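Local coordinates for similarities with probable monooxygenase (Photorhabdus luminescens, PDB 4HB9), which binds flavin-adenine dinucleotide and probably acts as a flavin-dependent monooxygenase, at residues Q77-N82 against D206-S211; W128-V133 against I145-G150; S310-L315 against E354-I359. One frame throughout, in Å; residues are numbered along the deposited sequence.

Contact 1: Q77-N82 against D206-S211; sequences QSRFYN and DGTPNS
Asn210 OD1 is gripped side-on by the guanidinium of Arg79, taking a hydrogen bond from NE at 2.9 Å and a second, more bent one from NH2 at 3.0 Å. Amide and guanidinium planes lie 9° apart, and OD1 sits near the guanidinium plane. The end of the same guanidinium meets Asp206 head-on. Arg79 NH1 reaches OD2 of Asp206 at 2.9 Å, on its syn lone pair, while NH2 binds Asp206 OD1 at 3.1 Å, forming a two-pronged salt bridge. The planes are 37° apart, so this second grip is twisted. Asp206 OD1 also accepts from Thr208 N at 2.9 Å, closing an Asx turn that should steady the carboxylate. Thr208 CB covers one face of the guanidinium, and a bend in the arginine chain at chi3 (-57°) swings the group across to these partners.

Beneath the side chains the backbones pair in parallel. Arg79 N donates to Pro209 O, Ser211 N to Arg79 O at 2.8 Å, and Tyr81 N to Ser211 O, the last nearly straight. Successive residues face opposite ways: the bridged pair Arg79 and Asn210 lies on one face of the sheet, Phe80 and Ser211 on the other, where Ser211 CB lies 3.7 Å from Phe80 CD1. On the arginine face the Tyr81 ring presents its edge to Asn210 OD1; its hydroxyl bonds to Asn203, whose backbone O also holds Asn210 ND2.

In the mixed sheet, strand 79-81 lies between 87-89 and 210-212, and strand 210-212 is flanked on its other side by antiparallel strand 218-228, whose Trp219 touches Phe80 and whose Phe221 packs on Pro209 and Ser211.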
loop_
_atom_site.group_PDB
_atom_site.type_symbol
_atom_site.label_atom_id
_atom_site.label_comp_id
_atom_site.label_asym_id
_atom_site.label_seq_id
_atom_site.Cartn_x
_atom_site.Cartn_y
_atom_site.Cartn_z
ATOM N N GLN A 77 -4.114 4.026 21.298
ATOM C CA GLN A 77 -4.755 5.119 22.061
ATOM C C GLN A 77 -5.126 6.328 21.187
ATOM O O GLN A 77 -5.106 7.461 21.669
ATOM C CB GLN A 77 -3.884 5.597 23.238
ATOM C CG GLN A 77 -3.365 4.505 24.159
ATOM C CD GLN A 77 -2.610 5.074 25.357
ATOM O OE1 GLN A 77 -1.749 5.947 25.210
ATOM N NE2 GLN A 77 -2.931 4.581 26.551
ATOM N N SER A 78 -5.482 6.088 19.923
ATOM C CA SER A 78 -5.810 7.169 18.985
ATOM C C SER A 78 -6.699 8.248 19.617
ATOM O O SER A 78 -7.757 7.942 20.162
ATOM C CB SER A 78 -6.498 6.603 17.749
ATOM O OG SER A 78 -6.881 7.647 16.864
ATOM N N ARG A 79 -6.258 9.501 19.533
ATOM C CA ARG A 79 -6.916 10.624 20.189
ATOM C C ARG A 79 -7.745 11.448 19.207
ATOM O O ARG A 79 -7.445 11.508 18.005
ATOM C CB ARG A 79 -5.862 11.511 20.848
ATOM C CG ARG A 79 -5.217 10.849 22.063
ATOM C CD ARG A 79 -4.050 11.638 22.623
ATOM N NE ARG A 79 -3.025 11.851 21.604
ATOM C CZ ARG A 79 -1.712 11.719 21.789
ATOM N NH1 ARG A 79 -1.206 11.359 22.968
ATOM N NH2 ARG A 79 -0.888 11.934 20.767
ATOM N N PHE A 80 -8.791 12.079 19.722
ATOM C CA PHE A 80 -9.694 12.860 18.898
ATOM C C PHE A 80 -9.813 14.244 19.496
ATOM O O PHE A 80 -10.061 14.388 20.703
ATOM C CB PHE A 80 -11.063 12.182 18.792
ATOM C CG PHE A 80 -11.041 10.909 17.985
ATOM C CD1 PHE A 80 -11.461 10.898 16.664
ATOM C CD2 PHE A 80 -10.577 9.728 18.544
ATOM C CE1 PHE A 80 -11.426 9.725 15.915
ATOM C CE2 PHE A 80 -10.524 8.557 17.805
ATOM C CZ PHE A 80 -10.955 8.553 16.489
ATOM N N TYR A 81 -9.609 15.265 18.665
ATOM C CA TYR A 81 -9.729 16.648 19.112
ATOM C C TYR A 81 -10.652 17.394 18.197
ATOM O O TYR A 81 -10.812 17.022 17.039
ATOM C CB TYR A 81 -8.376 17.357 19.060
ATOM C CG TYR A 81 -7.297 16.781 19.924
ATOM C CD1 TYR A 81 -7.013 17.324 21.177
ATOM C CD2 TYR A 81 -6.535 15.715 19.483
ATOM C CE1 TYR A 81 -6.007 16.799 21.969
ATOM C CE2 TYR A 81 -5.535 15.175 20.264
ATOM C CZ TYR A 81 -5.275 15.723 21.503
ATOM O OH TYR A 81 -4.265 15.179 22.258
ATOM N N ASN A 82 -11.212 18.493 18.681
ATOM C CA ASN A 82 -11.803 19.451 17.772
ATOM C C ASN A 82 -10.702 20.313 17.177
ATOM O O ASN A 82 -9.517 20.032 17.352
ATOM C CB ASN A 82 -12.923 20.270 18.428
ATOM C CG ASN A 82 -12.414 21.330 19.395
ATOM O OD1 ASN A 82 -11.206 21.461 19.675
ATOM N ND2 ASN A 82 -13.365 22.097 19.938
ATOM N N ASP A 206 4.597 11.780 20.029
ATOM C CA ASP A 206 4.698 10.626 20.929
ATOM C C ASP A 206 4.319 9.286 20.298
ATOM O O ASP A 206 4.413 8.253 20.957
ATOM C CB ASP A 206 3.912 10.861 22.233
ATOM C CG ASP A 206 2.399 10.965 22.027
ATOM O OD1 ASP A 206 1.889 10.590 20.946
ATOM O OD2 ASP A 206 1.709 11.429 22.968
ATOM N N GLY A 207 3.894 9.288 19.039
ATOM C CA GLY A 207 3.571 8.034 18.360
ATOM C C GLY A 207 2.117 7.588 18.442
ATOM O O GLY A 207 1.755 6.567 17.855
ATOM N N THR A 208 1.280 8.322 19.173
ATOM C CA THR A 208 -0.152 8.055 19.141
ATOM C C THR A 208 -0.789 8.928 18.064
ATOM O O THR A 208 -0.562 10.142 18.044
ATOM C CB THR A 208 -0.819 8.302 20.512
ATOM O OG1 THR A 208 -0.299 7.366 21.460
ATOM C CG2 THR A 208 -2.327 8.097 20.436
ATOM N N PRO A 209 -1.579 8.319 17.168
ATOM C CA PRO A 209 -2.235 9.125 16.126
ATOM C C PRO A 209 -3.328 10.055 16.667
ATOM O O PRO A 209 -3.972 9.763 17.692
ATOM C CB PRO A 209 -2.830 8.083 15.171
ATOM C CG PRO A 209 -2.897 6.807 15.938
ATOM C CD PRO A 209 -1.826 6.873 16.996
ATOM N N ASN A 210 -3.516 11.174 15.974
ATOM C CA ASN A 210 -4.499 12.177 16.351
ATOM C C ASN A 210 -5.429 12.439 15.188
ATOM O O ASN A 210 -4.997 12.465 14.031
ATOM C CB ASN A 210 -3.834 13.498 16.735
ATOM C CG ASN A 210 -2.750 13.336 17.795
ATOM O OD1 ASN A 210 -3.030 13.018 18.928
ATOM N ND2 ASN A 210 -1.512 13.538 17.410
ATOM N N SER A 211 -6.699 12.656 15.508
ATOM C CA SER A 211 -7.675 13.120 14.541
ATOM C C SER A 211 -8.257 14.455 14.947
ATOM O O SER A 211 -8.654 14.619 16.092
ATOM C CB SER A 211 -8.782 12.094 14.427
ATOM O OG SER A 211 -8.384 11.080 13.526
#

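Contact 2: W128-V133 against I145-G150; sequences WNKTFV and IFFADG. With FAD (flavin-adenine dinucleotide), chain B.
This is an antiparallel beta-hairpin contact, between strands 132-137 and 143-147, at the adenine end of the FAD site. Phe132 and Phe147 form its non-hydrogen-bonded pair, 4.6 Å between their CA atoms, with bonds to either side: Val133 N to Phe146 O at 2.9 Å and Ala148 N to Thr131 O at 2.7 Å. A type I turn starts at Phe147 itself and runs to Gly150.

The edge of the hairpin's first strand reads the adenine. Phe132 N donates to FAD N1A at 2.9 Å, and FAD N6A returns a bond to Phe132 O at 3.2 Å, nearly straight at 169°. With CG anti to its own nitrogen (chi1 167°), the Phe132 ring has FAD N6A near one part of its edge and Ile145 CG2 at another, CD1 to CG2 being 3.6 Å.

Lys130 lays its aliphatic chain over a face of the Phe147 ring, a CH-pi contact with CD 4.1 Å from the centroid and 15° off the normal. Its NZ is hydrogen-bonded to Ser151 OG and reaches Asp149 OD2 through a water; two further waters tie Asn129 O to Asp149, one of them also accepting from Thr131 N.

Around the contact, strand 152-155 completes the three-stranded sheet, helix 167-172 packs against Phe132, and Tyr30 of strand 26-30 touches Lys130, Ile145 and Phe147.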
loop_
_atom_site.group_PDB
_atom_site.type_symbol
_atom_site.label_atom_id
_atom_site.label_comp_id
_atom_site.label_asym_id
_atom_site.label_seq_id
_atom_site.Cartn_x
_atom_site.Cartn_y
_atom_site.Cartn_z
ATOM N N TRP A 128 13.986 -7.847 -14.212
ATOM C CA TRP A 128 13.757 -6.418 -14.279
ATOM C C TRP A 128 13.498 -6.003 -15.712
ATOM O O TRP A 128 13.827 -6.744 -16.632
ATOM C CB TRP A 128 14.977 -5.669 -13.726
ATOM C CG TRP A 128 15.334 -6.059 -12.317
ATOM C CD1 TRP A 128 16.295 -6.940 -11.934
ATOM C CD2 TRP A 128 14.712 -5.589 -11.116
ATOM N NE1 TRP A 128 16.318 -7.048 -10.563
ATOM C CE2 TRP A 128 15.365 -6.216 -10.035
ATOM C CE3 TRP A 128 13.658 -4.711 -10.851
ATOM C CZ2 TRP A 128 14.997 -5.993 -8.695
ATOM C CZ3 TRP A 128 13.304 -4.464 -9.493
ATOM C CH2 TRP A 128 13.975 -5.113 -8.449
ATOM N N ASN A 129 12.887 -4.828 -15.886
ATOM C CA ASN A 129 12.610 -4.241 -17.197
ATOM C C ASN A 129 11.705 -5.100 -18.071
ATOM O O ASN A 129 11.880 -5.179 -19.280
ATOM C CB ASN A 129 13.910 -3.931 -17.932
ATOM C CG ASN A 129 14.858 -3.099 -17.092
ATOM O OD1 ASN A 129 14.621 -1.910 -16.872
ATOM N ND2 ASN A 129 15.928 -3.720 -16.608
ATOM N N LYS A 130 10.740 -5.735 -17.432
ATOM C CA LYS A 130 9.813 -6.620 -18.075
ATOM C C LYS A 130 8.420 -6.077 -17.807
ATOM O O LYS A 130 7.844 -6.301 -16.730
ATOM C CB LYS A 130 9.982 -8.029 -17.509
ATOM C CG LYS A 130 11.301 -8.676 -17.898
ATOM C CD LYS A 130 11.136 -9.360 -19.251
ATOM C CE LYS A 130 12.437 -9.699 -19.930
ATOM N NZ LYS A 130 12.134 -10.633 -21.060
ATOM N N THR A 131 7.882 -5.351 -18.784
ATOM C CA THR A 131 6.555 -4.759 -18.662
ATOM C C THR A 131 5.525 -5.688 -19.285
ATOM O O THR A 131 5.480 -5.840 -20.504
ATOM C CB THR A 131 6.503 -3.378 -19.367
ATOM O OG1 THR A 131 7.389 -2.486 -18.698
ATOM C CG2 THR A 131 5.113 -2.774 -19.346
ATOM N N PHE A 132 4.679 -6.274 -18.444
ATOM C CA PHE A 132 3.596 -7.109 -18.900
ATOM C C PHE A 132 2.640 -6.307 -19.789
ATOM O O PHE A 132 2.282 -5.171 -19.471
ATOM C CB PHE A 132 2.838 -7.703 -17.716
ATOM C CG PHE A 132 1.542 -8.315 -18.094
ATOM C CD1 PHE A 132 1.457 -9.663 -18.373
ATOM C CD2 PHE A 132 0.410 -7.533 -18.219
ATOM C CE1 PHE A 132 0.251 -10.231 -18.747
ATOM C CE2 PHE A 132 -0.800 -8.087 -18.593
ATOM C CZ PHE A 132 -0.883 -9.445 -18.851
ATOM N N VAL A 133 2.243 -6.909 -20.905
ATOM C CA VAL A 133 1.268 -6.313 -21.828
ATOM C C VAL A 133 0.009 -7.198 -21.939
ATOM O O VAL A 133 -1.111 -6.701 -21.862
ATOM C CB VAL A 133 1.894 -6.102 -23.228
ATOM C CG1 VAL A 133 0.836 -5.700 -24.251
ATOM C CG2 VAL A 133 3.009 -5.056 -23.170
ATOM N N ILE A 145 3.162 -15.332 -21.607
ATOM C CA ILE A 145 3.169 -13.933 -21.191
ATOM C C ILE A 145 3.929 -13.106 -22.207
ATOM O O ILE A 145 5.043 -13.463 -22.561
ATOM C CB ILE A 145 3.888 -13.739 -19.828
ATOM C CG1 ILE A 145 3.393 -14.753 -18.790
ATOM C CG2 ILE A 145 3.667 -12.311 -19.328
ATOM C CD1 ILE A 145 4.343 -14.903 -17.604
ATOM N N PHE A 146 3.345 -11.990 -22.651
ATOM C CA PHE A 146 4.017 -11.071 -23.566
ATOM C C PHE A 146 4.425 -9.781 -22.868
ATOM O O PHE A 146 3.604 -9.170 -22.207
ATOM C CB PHE A 146 3.063 -10.686 -24.699
ATOM C CG PHE A 146 2.624 -11.853 -25.545
ATOM C CD1 PHE A 146 3.233 -12.116 -26.760
ATOM C CD2 PHE A 146 1.622 -12.699 -25.115
ATOM C CE1 PHE A 146 2.829 -13.186 -27.548
ATOM C CE2 PHE A 146 1.218 -13.781 -25.892
ATOM C CZ PHE A 146 1.817 -14.022 -27.116
ATOM N N PHE A 147 5.658 -9.346 -23.095
ATOM C CA PHE A 147 6.177 -8.110 -22.532
ATOM C C PHE A 147 6.337 -7.004 -23.563
ATOM O O PHE A 147 6.369 -7.254 -24.769
ATOM C CB PHE A 147 7.490 -8.398 -21.806
ATOM C CG PHE A 147 7.355 -9.467 -20.779
ATOM C CD1 PHE A 147 6.757 -9.193 -19.556
ATOM C CD2 PHE A 147 7.769 -10.758 -21.043
ATOM C CE1 PHE A 147 6.591 -10.184 -18.600
ATOM C CE2 PHE A 147 7.610 -11.758 -20.093
ATOM C CZ PHE A 147 7.023 -11.470 -18.868
ATOM N N ALA A 148 6.415 -5.767 -23.082
ATOM C CA ALA A 148 6.403 -4.581 -23.960
ATOM C C ALA A 148 7.599 -4.526 -24.911
ATOM O O ALA A 148 7.522 -3.927 -25.988
ATOM C CB ALA A 148 6.380 -3.314 -23.129
ATOM N N ASP A 149 8.709 -5.120 -24.489
ATOM C CA ASP A 149 9.916 -5.148 -25.325
ATOM C C ASP A 149 9.845 -6.231 -26.405
ATOM O O ASP A 149 10.799 -6.398 -27.188
ATOM C CB ASP A 149 11.184 -5.321 -24.475
ATOM C CG ASP A 149 11.294 -6.700 -23.820
ATOM O OD1 ASP A 149 10.343 -7.521 -23.844
ATOM O OD2 ASP A 149 12.374 -6.961 -23.248
ATOM N N GLY A 150 8.739 -6.976 -26.443
ATOM C CA GLY A 150 8.527 -7.991 -27.487
ATOM C C GLY A 150 8.961 -9.395 -27.077
ATOM O O GLY A 150 8.817 -10.360 -27.844
HETATM P PA FAD B . 2.747 -2.469 -5.406
HETATM O O1A FAD B . 3.507 -2.614 -4.115
HETATM O O2A FAD B . 2.293 -1.178 -5.997
HETATM O O5B FAD B . 3.540 -3.283 -6.534
HETATM C C5B FAD B . 3.102 -3.336 -7.878
HETATM C C4B FAD B . 4.341 -3.674 -8.683
HETATM O O4B FAD B . 3.940 -4.039 -10.016
HETATM C C3B FAD B . 5.338 -2.504 -8.797
HETATM O O3B FAD B . 6.680 -2.931 -8.557
HETATM C C2B FAD B . 5.133 -2.049 -10.228
HETATM O O2B FAD B . 6.254 -1.433 -10.837
HETATM C C1B FAD B . 4.800 -3.380 -10.918
HETATM N N9A FAD B . 4.080 -3.283 -12.190
HETATM C C8A FAD B . 2.991 -2.520 -12.471
HETATM N N7A FAD B . 2.551 -2.748 -13.742
HETATM C C5A FAD B . 3.388 -3.666 -14.270
HETATM C C6A FAD B . 3.487 -4.329 -15.585
HETATM N N6A FAD B . 2.582 -3.979 -16.528
HETATM N N1A FAD B . 4.487 -5.212 -15.785
HETATM C C2A FAD B . 5.356 -5.530 -14.797
HETATM N N3A FAD B . 5.330 -4.971 -13.571
HETATM C C4A FAD B . 4.370 -4.039 -13.258
HETATM N N1 FAD B . -0.396 0.128 3.311
HETATM C C2 FAD B . -0.432 -0.344 4.578
HETATM O O2 FAD B . -0.839 -1.531 4.832
HETATM N N3 FAD B . -0.028 0.433 5.600
HETATM C C4 FAD B . 0.375 1.701 5.478
HETATM O O4 FAD B . 0.727 2.359 6.494
HETATM C C4X FAD B . 0.400 2.299 4.140
HETATM N N5 FAD B . 0.811 3.580 3.919
HETATM C C5X FAD B . 0.806 4.080 2.663
HETATM C C6 FAD B . 1.197 5.392 2.423
HETATM C C7 FAD B . 1.208 5.927 1.133
HETATM C C7M FAD B . 1.636 7.359 0.873
HETATM C C8 FAD B . 0.784 5.091 -0.003
HETATM C C8M FAD B . 0.796 5.636 -1.414
HETATM C C9 FAD B . 0.391 3.776 0.230
HETATM C C9A FAD B . 0.381 3.226 1.511
HETATM N N10 FAD B . -0.022 1.892 1.740
HETATM C C10 FAD B . -0.032 1.401 3.040
HETATM C "C1'" FAD B . -0.500 1.012 0.653
HETATM C "C2'" FAD B . 0.593 0.106 0.089
HETATM O "O2'" FAD B . 1.756 0.849 -0.235
HETATM C "C3'" FAD B . 0.064 -0.582 -1.167
HETATM O "O3'" FAD B . -1.270 -1.022 -0.920
HETATM C "C4'" FAD B . 0.925 -1.787 -1.519
HETATM O "O4'" FAD B . 2.089 -1.309 -2.169
HETATM C "C5'" FAD B . 0.216 -2.757 -2.440
HETATM O "O5'" FAD B . 1.111 -3.820 -2.693
HETATM P P FAD B . 1.088 -4.480 -4.160
HETATM O O1P FAD B . 2.209 -5.492 -4.127
HETATM O O2P FAD B . -0.321 -4.903 -4.482
HETATM O O3P FAD B . 1.405 -3.334 -5.238
HETATM O O HOH W 1 9.369 -5.092 -21.304
HETATM O O HOH W 2 13.649 -5.950 -21.077
HETATM O O HOH W 3 13.759 -9.117 -23.198
#

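Contact 3: S310-L315 against E354-I359; sequences SSTVTL and ELVKAI
The loop Ser310-Thr312 and the strand 313-315 that follows it run past the first turn of helix 355-386, Ser311 and Val356 being the nearest backbone pair at 5.6 Å between CA atoms. Glu354 is the N-cap residue, and the helix is under way with Ala358 N bonded to Glu354 O. Within the loop, Ser311 OG accepts from Val313 N at 3.2 Å, an ST turn, and is also hydrogen-bonded to Tyr172 OH.

Helix side chains make the contact by van der Waals packing. Ile359 touches the most residues: its CD1 lies 3.3 Å from Ser311 O, and its CG2 approaches Thr314 CB at 3.9 Å, spanning loop and strand. Val356 places CG1 anti to its backbone N (chi1 179°), which brings that methyl to 3.7 Å from Ser310 CB. Leu355 CD2 meets the Thr312 methyl CG2 at 4.0 Å, the two side chains crossing at about a right angle.

The hydroxyls of Ser310 and Thr314 are both held by Glu363, one turn further along the helix, at OE1 and OE2 respectively. Strand 313-315 ends the parallel five-stranded sheet, probably the Rossmann-like FAD-binding one, and this contact packs the start of long helix 355-386 against that edge; helix 167-172 covers Val313 and Leu315, while helix 330-349 puts Leu341 against Thr314, and Leu345 and Val348 against Leu355.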
loop_
_atom_site.group_PDB
_atom_site.type_symbol
_atom_site.label_atom_id
_atom_site.label_comp_id
_atom_site.label_asym_id
_atom_site.label_seq_id
_atom_site.Cartn_x
_atom_site.Cartn_y
_atom_site.Cartn_z
ATOM N N SER A 310 -12.632 -19.841 -11.519
ATOM C CA SER A 310 -11.200 -19.885 -11.255
ATOM C C SER A 310 -10.452 -20.499 -12.422
ATOM O O SER A 310 -10.999 -21.314 -13.185
ATOM C CB SER A 310 -10.909 -20.667 -9.989
ATOM O OG SER A 310 -11.485 -20.030 -8.877
ATOM N N SER A 311 -9.207 -20.081 -12.585
ATOM C CA SER A 311 -8.344 -20.662 -13.586
ATOM C C SER A 311 -6.910 -20.596 -13.071
ATOM O O SER A 311 -6.686 -20.306 -11.906
ATOM C CB SER A 311 -8.491 -19.913 -14.906
ATOM O OG SER A 311 -7.934 -18.616 -14.844
ATOM N N THR A 312 -5.965 -20.821 -13.963
ATOM C CA THR A 312 -4.553 -20.719 -13.630
ATOM C C THR A 312 -4.022 -19.280 -13.675
ATOM O O THR A 312 -2.841 -19.059 -13.460
ATOM C CB THR A 312 -3.733 -21.624 -14.557
ATOM O OG1 THR A 312 -3.953 -21.234 -15.908
ATOM C CG2 THR A 312 -4.139 -23.086 -14.362
ATOM N N VAL A 313 -4.883 -18.303 -13.940
ATOM C CA VAL A 313 -4.545 -16.872 -13.773
ATOM C C VAL A 313 -5.268 -16.422 -12.517
ATOM O O VAL A 313 -6.494 -16.698 -12.333
ATOM C CB VAL A 313 -5.057 -16.002 -14.950
ATOM C CG1 VAL A 313 -4.763 -14.528 -14.723
ATOM C CG2 VAL A 313 -4.463 -16.447 -16.279
ATOM N N THR A 314 -4.541 -15.729 -11.637
ATOM C CA THR A 314 -5.170 -15.120 -10.481
ATOM C C THR A 314 -4.510 -13.766 -10.142
ATOM O O THR A 314 -3.653 -13.299 -10.861
ATOM C CB THR A 314 -5.229 -16.087 -9.280
ATOM O OG1 THR A 314 -6.120 -15.583 -8.297
ATOM C CG2 THR A 314 -3.909 -16.333 -8.641
ATOM N N LEU A 315 -4.974 -13.129 -9.077
ATOM C CA LEU A 315 -4.529 -11.767 -8.736
ATOM C C LEU A 315 -4.234 -11.658 -7.271
ATOM O O LEU A 315 -4.802 -12.428 -6.485
ATOM C CB LEU A 315 -5.626 -10.752 -9.073
ATOM C CG LEU A 315 -6.024 -10.710 -10.549
ATOM C CD1 LEU A 315 -7.328 -9.948 -10.716
ATOM C CD2 LEU A 315 -4.939 -10.141 -11.430
ATOM N N GLU A 354 -5.928 -30.158 -6.054
ATOM C CA GLU A 354 -5.787 -29.798 -7.453
ATOM C C GLU A 354 -5.553 -28.299 -7.551
ATOM O O GLU A 354 -6.050 -27.541 -6.716
ATOM C CB GLU A 354 -7.043 -30.162 -8.245
ATOM C CG GLU A 354 -7.417 -31.639 -8.248
ATOM C CD GLU A 354 -8.807 -31.883 -8.839
ATOM O OE1 GLU A 354 -9.454 -30.919 -9.306
ATOM O OE2 GLU A 354 -9.267 -33.042 -8.823
ATOM N N LEU A 355 -4.824 -27.904 -8.587
ATOM C CA LEU A 355 -4.396 -26.545 -8.787
ATOM C C LEU A 355 -5.537 -25.537 -8.820
ATOM O O LEU A 355 -5.571 -24.609 -8.007
ATOM C CB LEU A 355 -3.571 -26.441 -10.072
ATOM C CG LEU A 355 -3.063 -25.052 -10.454
ATOM C CD1 LEU A 355 -2.352 -24.361 -9.290
ATOM C CD2 LEU A 355 -2.135 -25.166 -11.650
ATOM N N VAL A 356 -6.454 -25.692 -9.773
ATOM C CA VAL A 356 -7.546 -24.733 -9.897
ATOM C C VAL A 356 -8.425 -24.711 -8.652
ATOM O O VAL A 356 -8.849 -23.626 -8.208
ATOM C CB VAL A 356 -8.367 -24.914 -11.195
ATOM C CG1 VAL A 356 -9.498 -23.897 -11.247
ATOM C CG2 VAL A 356 -7.472 -24.694 -12.395
ATOM N N LYS A 357 -8.689 -25.867 -8.047
ATOM C CA LYS A 357 -9.425 -25.883 -6.791
ATOM C C LYS A 357 -8.714 -25.056 -5.700
ATOM O O LYS A 357 -9.357 -24.318 -4.957
ATOM C CB LYS A 357 -9.658 -27.304 -6.269
ATOM C CG LYS A 357 -10.985 -27.933 -6.660
ATOM C CD LYS A 357 -11.104 -29.332 -6.046
ATOM C CE LYS A 357 -12.344 -30.095 -6.498
ATOM N NZ LYS A 357 -12.217 -30.624 -7.881
ATOM N N ALA A 358 -7.402 -25.234 -5.575
ATOM C CA ALA A 358 -6.628 -24.496 -4.566
ATOM C C ALA A 358 -6.683 -22.982 -4.852
ATOM O O ALA A 358 -6.836 -22.182 -3.928
ATOM C CB ALA A 358 -5.184 -24.989 -4.554
ATOM N N ILE A 359 -6.554 -22.603 -6.118
ATOM C CA ILE A 359 -6.695 -21.203 -6.519
ATOM C C ILE A 359 -8.085 -20.671 -6.137
ATOM O O ILE A 359 -8.208 -19.582 -5.574
ATOM C CB ILE A 359 -6.369 -20.992 -8.004
ATOM C CG1 ILE A 359 -4.864 -21.184 -8.234
ATOM C CG2 ILE A 359 -6.778 -19.595 -8.447
ATOM C CD1 ILE A 359 -4.454 -21.238 -9.685
#

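Contacts 2 and 3 lie on the same side of the molecule, centres about 23 Å apart and nearest atoms about 8 Å apart, with helix 167-172 touching Phe132 of one and strand 313-315 of the other. Contact 1 is remote, its centre about 45 Å from contact 2 and 43 Å from contact 3, on the opposite side of the chain's centre. In sequence, contact 2 is nested within the loop that contact 1 closes, and contact 3 follows both. Only contact 2 bonds FAD, at the adenine; the nearest side chains of contacts 1 and 3 stay about 11 Å (Pro209) and 13 Å (Thr314) from the cofactor.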